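Lantibiotic dehydratase (Microbispora corallina, PDB 5EHK) probably dehydrates serine and threonine residues of the precursor peptide of the lantibiotic NAI-107, in a reaction that depends on glutamyl-tRNA. Local coordinates at residues A[963-971]-A[1054-1062]; A[926-937]-A[1077-1085]. All blocks are in the same frame, centred on the assembly; numbering follows the deposited sequence.

Contact 1. Residues A[963-971]-A[1054-1062]; sequences DAFGPPAPV and GTAYREAFR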
loop_
_atom_site.group_PDB
_atom_site.type_symbol
_atom_site.label_atom_id
_atom_site.label_comp_id
_atom_site.label_asym_id
_atom_site.label_seq_id
_atom_site.Cartn_x
_atom_site.Cartn_y
_atom_site.Cartn_z
ATOM N N ASP A 963 -13.962 18.255 -36.199
ATOM C CA ASP A 963 -14.451 18.818 -37.465
ATOM C C ASP A 963 -14.607 17.665 -38.420
ATOM O O ASP A 963 -15.667 17.466 -38.985
ATOM C CB ASP A 963 -13.487 19.870 -38.069
ATOM C CG ASP A 963 -14.165 20.793 -39.138
ATOM O OD1 ASP A 963 -15.006 21.637 -38.758
ATOM O OD2 ASP A 963 -13.849 20.720 -40.347
ATOM N N ALA A 964 -13.573 16.844 -38.514
ATOM C CA ALA A 964 -13.477 15.867 -39.590
ATOM C C ALA A 964 -14.515 14.748 -39.509
ATOM O O ALA A 964 -15.022 14.303 -40.540
ATOM C CB ALA A 964 -12.059 15.293 -39.665
ATOM N N PHE A 965 -14.874 14.336 -38.295
ATOM C CA PHE A 965 -15.851 13.264 -38.133
ATOM C C PHE A 965 -17.153 13.648 -38.818
ATOM O O PHE A 965 -17.853 12.794 -39.383
ATOM C CB PHE A 965 -16.115 12.945 -36.669
ATOM C CG PHE A 965 -16.910 11.684 -36.465
ATOM C CD1 PHE A 965 -16.286 10.445 -36.463
ATOM C CD2 PHE A 965 -18.277 11.732 -36.288
ATOM C CE1 PHE A 965 -17.013 9.281 -36.274
ATOM C CE2 PHE A 965 -19.010 10.574 -36.105
ATOM C CZ PHE A 965 -18.382 9.348 -36.099
ATOM N N GLY A 966 -17.469 14.938 -38.773
ATOM C CA GLY A 966 -18.662 15.427 -39.433
ATOM C C GLY A 966 -19.870 15.431 -38.522
ATOM O O GLY A 966 -19.752 15.164 -37.320
ATOM N N PRO A 967 -21.044 15.734 -39.099
ATOM C CA PRO A 967 -22.325 15.859 -38.394
ATOM C C PRO A 967 -22.635 14.579 -37.630
ATOM O O PRO A 967 -22.261 13.508 -38.085
ATOM C CB PRO A 967 -23.335 16.011 -39.534
ATOM C CG PRO A 967 -22.669 15.384 -40.717
ATOM C CD PRO A 967 -21.216 15.702 -40.561
ATOM N N PRO A 968 -23.276 14.696 -36.464
ATOM C CA PRO A 968 -23.766 13.528 -35.729
ATOM C C PRO A 968 -24.846 12.740 -36.468
ATOM O O PRO A 968 -25.249 13.112 -37.572
ATOM C CB PRO A 968 -24.313 14.130 -34.431
ATOM C CG PRO A 968 -23.543 15.405 -34.244
ATOM C CD PRO A 968 -23.311 15.922 -35.649
ATOM N N ALA A 969 -25.236 11.605 -35.898
ATOM C CA ALA A 969 -26.444 10.908 -36.316
ATOM C C ALA A 969 -27.584 11.675 -35.667
ATOM O O ALA A 969 -27.366 12.333 -34.647
ATOM C CB ALA A 969 -26.429 9.470 -35.849
ATOM N N PRO A 970 -28.787 11.640 -36.270
ATOM C CA PRO A 970 -29.931 12.354 -35.679
ATOM C C PRO A 970 -30.335 11.815 -34.305
ATOM O O PRO A 970 -30.228 10.615 -34.042
ATOM C CB PRO A 970 -31.064 12.116 -36.690
ATOM C CG PRO A 970 -30.624 10.989 -37.543
ATOM C CD PRO A 970 -29.130 11.014 -37.560
ATOM N N VAL A 971 -30.803 12.707 -33.440
ATOM C CA VAL A 971 -31.158 12.326 -32.080
ATOM C C VAL A 971 -32.681 12.309 -31.855
ATOM O O VAL A 971 -33.430 13.037 -32.508
ATOM C CB VAL A 971 -30.453 13.232 -31.041
ATOM C CG1 VAL A 971 -31.369 14.374 -30.598
ATOM C CG2 VAL A 971 -29.994 12.408 -29.852
ATOM N N GLY A 1054 -16.588 8.717 -40.179
ATOM C CA GLY A 1054 -17.797 9.413 -39.768
ATOM C C GLY A 1054 -18.929 9.203 -40.765
ATOM O O GLY A 1054 -20.090 8.991 -40.375
ATOM N N THR A 1055 -18.587 9.244 -42.052
ATOM C CA THR A 1055 -19.541 8.957 -43.115
ATOM C C THR A 1055 -20.140 7.552 -43.040
ATOM O O THR A 1055 -21.359 7.421 -42.933
ATOM C CB THR A 1055 -18.949 9.206 -44.506
ATOM O OG1 THR A 1055 -18.969 10.610 -44.766
ATOM C CG2 THR A 1055 -19.780 8.493 -45.584
ATOM N N ALA A 1056 -19.306 6.512 -43.099
ATOM C CA ALA A 1056 -19.813 5.138 -43.042
ATOM C C ALA A 1056 -20.550 4.923 -41.737
ATOM O O ALA A 1056 -21.444 4.077 -41.634
ATOM C CB ALA A 1056 -18.696 4.126 -43.190
ATOM N N TYR A 1057 -20.183 5.709 -40.735
ATOM C CA TYR A 1057 -20.851 5.599 -39.463
ATOM C C TYR A 1057 -22.281 6.120 -39.486
ATOM O O TYR A 1057 -23.181 5.507 -38.915
ATOM C CB TYR A 1057 -20.084 6.314 -38.372
ATOM C CG TYR A 1057 -20.872 6.239 -37.106
ATOM C CD1 TYR A 1057 -20.982 5.041 -36.415
ATOM C CD2 TYR A 1057 -21.537 7.346 -36.623
ATOM C CE1 TYR A 1057 -21.720 4.958 -35.278
ATOM C CE2 TYR A 1057 -22.273 7.275 -35.486
ATOM C CZ TYR A 1057 -22.364 6.083 -34.815
ATOM O OH TYR A 1057 -23.109 6.017 -33.664
ATOM N N ARG A 1058 -22.487 7.255 -40.141
ATOM C CA ARG A 1058 -23.830 7.798 -40.270
ATOM C C ARG A 1058 -24.656 6.914 -41.202
ATOM O O ARG A 1058 -25.841 6.768 -41.010
ATOM C CB ARG A 1058 -23.797 9.248 -40.764
ATOM C CG ARG A 1058 -23.588 10.276 -39.660
ATOM C CD ARG A 1058 -23.492 11.695 -40.226
ATOM N NE ARG A 1058 -22.588 11.759 -41.370
ATOM C CZ ARG A 1058 -21.303 12.081 -41.298
ATOM N NH1 ARG A 1058 -20.755 12.389 -40.123
ATOM N NH2 ARG A 1058 -20.568 12.089 -42.411
ATOM N N GLU A 1059 -24.014 6.314 -42.197
ATOM C CA GLU A 1059 -24.686 5.399 -43.119
ATOM C C GLU A 1059 -25.311 4.168 -42.438
ATOM O O GLU A 1059 -26.311 3.625 -42.909
ATOM C CB GLU A 1059 -23.714 4.937 -44.204
ATOM C CG GLU A 1059 -24.122 5.335 -45.604
ATOM C CD GLU A 1059 -23.243 6.426 -46.187
ATOM O OE1 GLU A 1059 -23.307 7.580 -45.692
ATOM O OE2 GLU A 1059 -22.490 6.126 -47.148
ATOM N N ALA A 1060 -24.730 3.758 -41.315
ATOM C CA ALA A 1060 -25.071 2.507 -40.641
ATOM C C ALA A 1060 -25.908 2.803 -39.396
ATOM O O ALA A 1060 -26.374 1.888 -38.699
ATOM C CB ALA A 1060 -23.811 1.743 -40.274
ATOM N N PHE A 1061 -26.074 4.096 -39.121
ATOM C CA PHE A 1061 -26.931 4.565 -38.042
ATOM C C PHE A 1061 -28.344 4.069 -38.276
ATOM O O PHE A 1061 -28.749 3.828 -39.420
ATOM C CB PHE A 1061 -26.975 6.100 -38.026
ATOM C CG PHE A 1061 -28.256 6.688 -38.622
ATOM C CD1 PHE A 1061 -29.270 7.165 -37.796
ATOM C CD2 PHE A 1061 -28.448 6.753 -40.007
ATOM C CE1 PHE A 1061 -30.439 7.690 -38.342
ATOM C CE2 PHE A 1061 -29.609 7.280 -40.558
ATOM C CZ PHE A 1061 -30.607 7.749 -39.728
ATOM N N ARG A 1062 -29.090 3.914 -37.186
ATOM C CA ARG A 1062 -30.533 3.751 -37.258
ATOM C C ARG A 1062 -31.049 4.581 -36.081
ATOM O O ARG A 1062 -30.397 4.640 -35.036
ATOM C CB ARG A 1062 -30.941 2.269 -37.146
ATOM C CG ARG A 1062 -30.135 1.339 -38.071
ATOM C CD ARG A 1062 -30.306 -0.160 -37.784
ATOM N NE ARG A 1062 -31.376 -0.790 -38.567
ATOM C CZ ARG A 1062 -31.146 -1.508 -39.671
ATOM N NH1 ARG A 1062 -29.895 -1.689 -40.082
ATOM N NH2 ARG A 1062 -32.144 -2.059 -40.356
#
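Arg1058 keeps CG anti to its carbonyl carbon, and a bend at chi3 (-47°) swings the guanidinium back to the turn of chain at Phe965–Pro967. Phe965, with CG opposite its backbone N (chi1 -169°), lays its ring across the backbone of Gly1054. NH1 of Arg1058 alone grips two carbonyls: it donates to Phe965 O (3.0 Å), an oxygen close to the guanidinium plane, and to Pro967 O (2.8 Å), whose lone pair it meets in the carbonyl plane. Pro967 CG lies 3.4 Å above one guanidinium face, and Gly1054 O covers the opposite one. An arginine thus takes carbonyls at the C-terminal end of a neighbouring helix, where its charge would be welcome and where Gly966, with positive phi, is the first residue to leave helical angles.

Gly1054 CA sits over the Phe965 ring, 3.7 Å from the centroid, in a CH-pi contact. Phe965 CZ reaches Tyr1057 CD2 at 3.8 Å, the two rings meeting obliquely. Ala969 CB packs against Phe1061 CB at 4.0 Å, and Pro970 CG crosses the poorly ordered Phe1061 ring at about a right angle, nearest to CE1.

Within the C-terminal family region of the dehydratase, the contact ties the exit of helix 950-965 to the last turns of helix 1044-1059. Helix 1068-1085 lies against both, through Val1074 and Gln1070.

Contact 2. Residues A[926-937]-A[1077-1085]; sequences AFQHDSAAAISL and LLHMTCNRL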
loop_
_atom_site.group_PDB
_atom_site.type_symbol
_atom_site.label_atom_id
_atom_site.label_comp_id
_atom_site.label_asym_id
_atom_site.label_seq_id
_atom_site.Cartn_x
_atom_site.Cartn_y
_atom_site.Cartn_z
ATOM N N ALA A 926 -8.041 5.041 -39.138
ATOM C CA ALA A 926 -7.922 6.189 -38.262
ATOM C C ALA A 926 -6.692 6.053 -37.340
ATOM O O ALA A 926 -5.853 6.955 -37.275
ATOM C CB ALA A 926 -9.190 6.381 -37.464
ATOM N N PHE A 927 -6.569 4.902 -36.678
ATOM C CA PHE A 927 -5.438 4.628 -35.799
ATOM C C PHE A 927 -4.107 4.723 -36.539
ATOM O O PHE A 927 -3.173 5.335 -36.035
ATOM C CB PHE A 927 -5.560 3.243 -35.166
ATOM C CG PHE A 927 -6.643 3.129 -34.144
ATOM C CD1 PHE A 927 -7.436 4.216 -33.818
ATOM C CD2 PHE A 927 -6.855 1.936 -33.485
ATOM C CE1 PHE A 927 -8.435 4.111 -32.862
ATOM C CE2 PHE A 927 -7.850 1.833 -32.534
ATOM C CZ PHE A 927 -8.639 2.926 -32.227
ATOM N N GLN A 928 -4.018 4.170 -37.746
ATOM C CA GLN A 928 -2.761 4.278 -38.483
ATOM C C GLN A 928 -2.392 5.731 -38.795
ATOM O O GLN A 928 -1.312 6.177 -38.449
ATOM C CB GLN A 928 -2.777 3.480 -39.793
ATOM C CG GLN A 928 -1.405 3.444 -40.450
ATOM C CD GLN A 928 -1.418 2.748 -41.777
ATOM O OE1 GLN A 928 -1.766 1.576 -41.876
ATOM N NE2 GLN A 928 -1.051 3.472 -42.822
ATOM N N HIS A 929 -3.321 6.473 -39.395
ATOM C CA HIS A 929 -3.053 7.844 -39.810
ATOM C C HIS A 929 -2.884 8.797 -38.637
ATOM O O HIS A 929 -2.092 9.737 -38.724
ATOM C CB HIS A 929 -4.119 8.341 -40.805
ATOM C CG HIS A 929 -4.066 7.643 -42.129
ATOM N ND1 HIS A 929 -3.169 7.982 -43.115
ATOM C CD2 HIS A 929 -4.756 6.580 -42.605
ATOM C CE1 HIS A 929 -3.335 7.195 -44.156
ATOM N NE2 HIS A 929 -4.296 6.333 -43.872
ATOM N N ASP A 930 -3.581 8.540 -37.532
ATOM C CA ASP A 930 -3.382 9.371 -36.351
ATOM C C ASP A 930 -2.020 9.121 -35.734
ATOM O O ASP A 930 -1.413 10.032 -35.165
ATOM C CB ASP A 930 -4.433 9.130 -35.296
ATOM C CG ASP A 930 -4.393 10.175 -34.214
ATOM O OD1 ASP A 930 -4.908 11.299 -34.441
ATOM O OD2 ASP A 930 -3.830 9.882 -33.141
ATOM N N SER A 931 -1.553 7.881 -35.842
ATOM C CA SER A 931 -0.227 7.519 -35.374
ATOM C C SER A 931 0.820 8.246 -36.184
ATOM O O SER A 931 1.807 8.748 -35.635
ATOM C CB SER A 931 -0.004 6.008 -35.422
ATOM O OG SER A 931 -0.580 5.385 -34.288
ATOM N N ALA A 932 0.627 8.275 -37.495
ATOM C CA ALA A 932 1.612 8.911 -38.366
ATOM C C ALA A 932 1.669 10.427 -38.104
ATOM O O ALA A 932 2.754 11.001 -37.981
ATOM C CB ALA A 932 1.318 8.609 -39.825
ATOM N N ALA A 933 0.482 11.031 -37.980
ATOM C CA ALA A 933 0.304 12.434 -37.633
ATOM C C ALA A 933 1.051 12.789 -36.349
ATOM O O ALA A 933 1.772 13.779 -36.304
ATOM C CB ALA A 933 -1.179 12.760 -37.498
ATOM N N ALA A 934 0.865 11.988 -35.303
ATOM C CA ALA A 934 1.510 12.253 -34.018
ATOM C C ALA A 934 3.038 12.267 -34.155
ATOM O O ALA A 934 3.720 13.135 -33.616
ATOM C CB ALA A 934 1.051 11.246 -32.953
ATOM N N ILE A 935 3.577 11.282 -34.850
ATOM C CA ILE A 935 5.003 11.261 -35.128
ATOM C C ILE A 935 5.452 12.527 -35.876
ATOM O O ILE A 935 6.473 13.132 -35.532
ATOM C CB ILE A 935 5.390 10.003 -35.907
ATOM C CG1 ILE A 935 5.162 8.786 -35.026
ATOM C CG2 ILE A 935 6.816 10.075 -36.381
ATOM C CD1 ILE A 935 5.599 7.519 -35.674
ATOM N N SER A 936 4.680 12.927 -36.887
ATOM C CA SER A 936 4.948 14.154 -37.649
ATOM C C SER A 936 5.011 15.389 -36.761
ATOM O O SER A 936 5.955 16.191 -36.859
ATOM C CB SER A 936 3.841 14.391 -38.669
ATOM O OG SER A 936 4.168 13.833 -39.916
ATOM N N LEU A 937 4.004 15.511 -35.890
ATOM C CA LEU A 937 3.869 16.632 -34.988
ATOM C C LEU A 937 5.005 16.658 -33.950
ATOM O O LEU A 937 5.601 17.706 -33.675
ATOM C CB LEU A 937 2.505 16.571 -34.308
ATOM C CG LEU A 937 1.291 16.799 -35.208
ATOM C CD1 LEU A 937 -0.001 16.722 -34.424
ATOM C CD2 LEU A 937 1.370 18.141 -35.934
ATOM N N LEU A 1077 -12.100 8.315 -29.934
ATOM C CA LEU A 1077 -11.199 8.846 -30.947
ATOM C C LEU A 1077 -10.478 10.098 -30.441
ATOM O O LEU A 1077 -9.289 10.262 -30.696
ATOM C CB LEU A 1077 -11.926 9.095 -32.267
ATOM C CG LEU A 1077 -12.227 7.894 -33.173
ATOM C CD1 LEU A 1077 -13.038 8.308 -34.373
ATOM C CD2 LEU A 1077 -10.937 7.241 -33.643
ATOM N N LEU A 1078 -11.178 10.971 -29.717
ATOM C CA LEU A 1078 -10.507 12.120 -29.106
ATOM C C LEU A 1078 -9.445 11.697 -28.088
ATOM O O LEU A 1078 -8.318 12.245 -28.091
ATOM C CB LEU A 1078 -11.469 13.148 -28.476
ATOM C CG LEU A 1078 -12.317 14.146 -29.288
ATOM C CD1 LEU A 1078 -11.707 14.574 -30.645
ATOM C CD2 LEU A 1078 -13.724 13.662 -29.439
ATOM N N HIS A 1079 -9.822 10.755 -27.211
ATOM C CA HIS A 1079 -8.909 10.211 -26.192
ATOM C C HIS A 1079 -7.613 9.610 -26.805
ATOM O O HIS A 1079 -6.508 9.938 -26.378
ATOM C CB HIS A 1079 -9.621 9.177 -25.296
ATOM C CG HIS A 1079 -8.697 8.422 -24.387
ATOM N ND1 HIS A 1079 -7.822 9.049 -23.523
ATOM C CD2 HIS A 1079 -8.491 7.095 -24.228
ATOM C CE1 HIS A 1079 -7.125 8.141 -22.866
ATOM N NE2 HIS A 1079 -7.509 6.945 -23.276
ATOM N N MET A 1080 -7.741 8.763 -27.821
ATOM C CA MET A 1080 -6.554 8.170 -28.445
ATOM C C MET A 1080 -5.630 9.179 -29.133
ATOM O O MET A 1080 -4.419 8.953 -29.204
ATOM C CB MET A 1080 -6.932 7.020 -29.396
ATOM C CG MET A 1080 -7.461 5.751 -28.706
ATOM S SD MET A 1080 -6.292 4.839 -27.647
ATOM C CE MET A 1080 -6.295 5.744 -26.122
ATOM N N THR A 1081 -6.183 10.283 -29.631
ATOM C CA THR A 1081 -5.343 11.303 -30.232
ATOM C C THR A 1081 -4.511 11.927 -29.127
ATOM O O THR A 1081 -3.326 12.192 -29.311
ATOM C CB THR A 1081 -6.138 12.346 -31.054
ATOM O OG1 THR A 1081 -6.244 11.881 -32.404
ATOM C CG2 THR A 1081 -5.412 13.656 -31.121
ATOM N N CYS A 1082 -5.105 12.082 -27.956
ATOM C CA CYS A 1082 -4.368 12.601 -26.822
ATOM C C CYS A 1082 -3.347 11.585 -26.302
ATOM O O CYS A 1082 -2.215 11.951 -25.959
ATOM C CB CYS A 1082 -5.324 13.019 -25.704
ATOM S SG CYS A 1082 -6.349 14.425 -26.118
ATOM N N ASN A 1083 -3.742 10.317 -26.260
ATOM C CA ASN A 1083 -2.827 9.276 -25.847
ATOM C C ASN A 1083 -1.603 9.307 -26.746
ATOM O O ASN A 1083 -0.501 9.408 -26.260
ATOM C CB ASN A 1083 -3.472 7.883 -25.861
ATOM C CG ASN A 1083 -2.507 6.790 -25.380
ATOM O OD1 ASN A 1083 -1.899 6.079 -26.184
ATOM N ND2 ASN A 1083 -2.360 6.660 -24.071
ATOM N N ARG A 1084 -1.782 9.326 -28.058
ATOM C CA ARG A 1084 -0.609 9.244 -28.898
ATOM C C ARG A 1084 0.302 10.447 -28.759
ATOM O O ARG A 1084 1.508 10.333 -28.907
ATOM C CB ARG A 1084 -0.997 9.049 -30.356
ATOM C CG ARG A 1084 -1.255 7.621 -30.717
ATOM C CD ARG A 1084 -1.624 7.522 -32.164
ATOM N NE ARG A 1084 -3.067 7.481 -32.340
ATOM C CZ ARG A 1084 -3.791 6.378 -32.195
ATOM N NH1 ARG A 1084 -3.206 5.230 -31.852
ATOM N NH2 ARG A 1084 -5.095 6.425 -32.392
ATOM N N LEU A 1085 -0.287 11.599 -28.485
ATOM C CA LEU A 1085 0.450 12.849 -28.483
ATOM C C LEU A 1085 0.934 13.199 -27.057
ATOM O O LEU A 1085 2.118 13.471 -26.853
ATOM C CB LEU A 1085 -0.416 13.962 -29.078
ATOM C CG LEU A 1085 -0.084 14.792 -30.325
ATOM C CD1 LEU A 1085 1.130 14.340 -31.090
ATOM C CD2 LEU A 1085 -1.291 14.835 -31.223
HETATM O O HOH W 1 -2.410 11.705 -31.865
#
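Asp930 and Arg1084 form the ionic centre of this helix pair. Arg1084 NE donates to Asp930 OD2 at 2.6 Å in a fairly straight salt bridge (161° at the hydrogen), using the anti lone pair of the oxygen; the acid lies at the guanidinium edge, the group planes 67° apart. Asp930 CG stands opposite its backbone N, which brings the carboxylate up to Thr1081 and Arg1084. Arg1046 adds a second salt bridge at OD1, so the buried carboxylate probably stays ionised.

Hydrogen bonds hold the same acid: Thr1081 OG1 donates to Asp930 OD1 from above the carboxylate plane, and a water bridges Asp930 OD2 (2.6 Å) to Thr1081 O (2.8 Å). Separate bonds fasten this corner to strand 853-861: Ser931 OG, which donates to Phe927 O, accepts from Phe856 N, and Arg1084 NH1 reaches Phe856 O.

Packing completes a buried acid-arginine pair set knob-into-hole between two helices of the C-terminal family region. Arg1084 is the knob among Phe927, Asp930, Ser931 and Ala934. Ala934 CB meets Leu1085 CD1 at 3.6 Å, and Leu937 CD1 approaches Leu1085 CD2 at 3.9 Å; Leu1077 CD2 touches the edge of the Phe927 ring.

The axes of segments 926-937 and 1077-1085 cross at -38° and come within 9.5 Å. Strand 853-861 borders both helices, and helix 950-965 packs on Thr1081 and Leu1085.

In the fold
From the N terminus, the chain first reaches helix 920-942, which supplies the opening side of contact 2, and then helix 950-965, whose end and following loop give 963-971. After 82 intervening residues, half of them helical, the C-terminal end of helix 1044-1059 closes contact 1. The next helix, 1068-1085, closes contact 2 over a loop of 139 residues, so contact 1 is nested within it. Two successive helices are thereby paired, in reverse order, with two later ones: the first with the last, the second with the one before it. The contact centres lie about 21 Å apart. All four segments belong to the C-terminal family region, which in related enzymes probably carries out glutamate elimination.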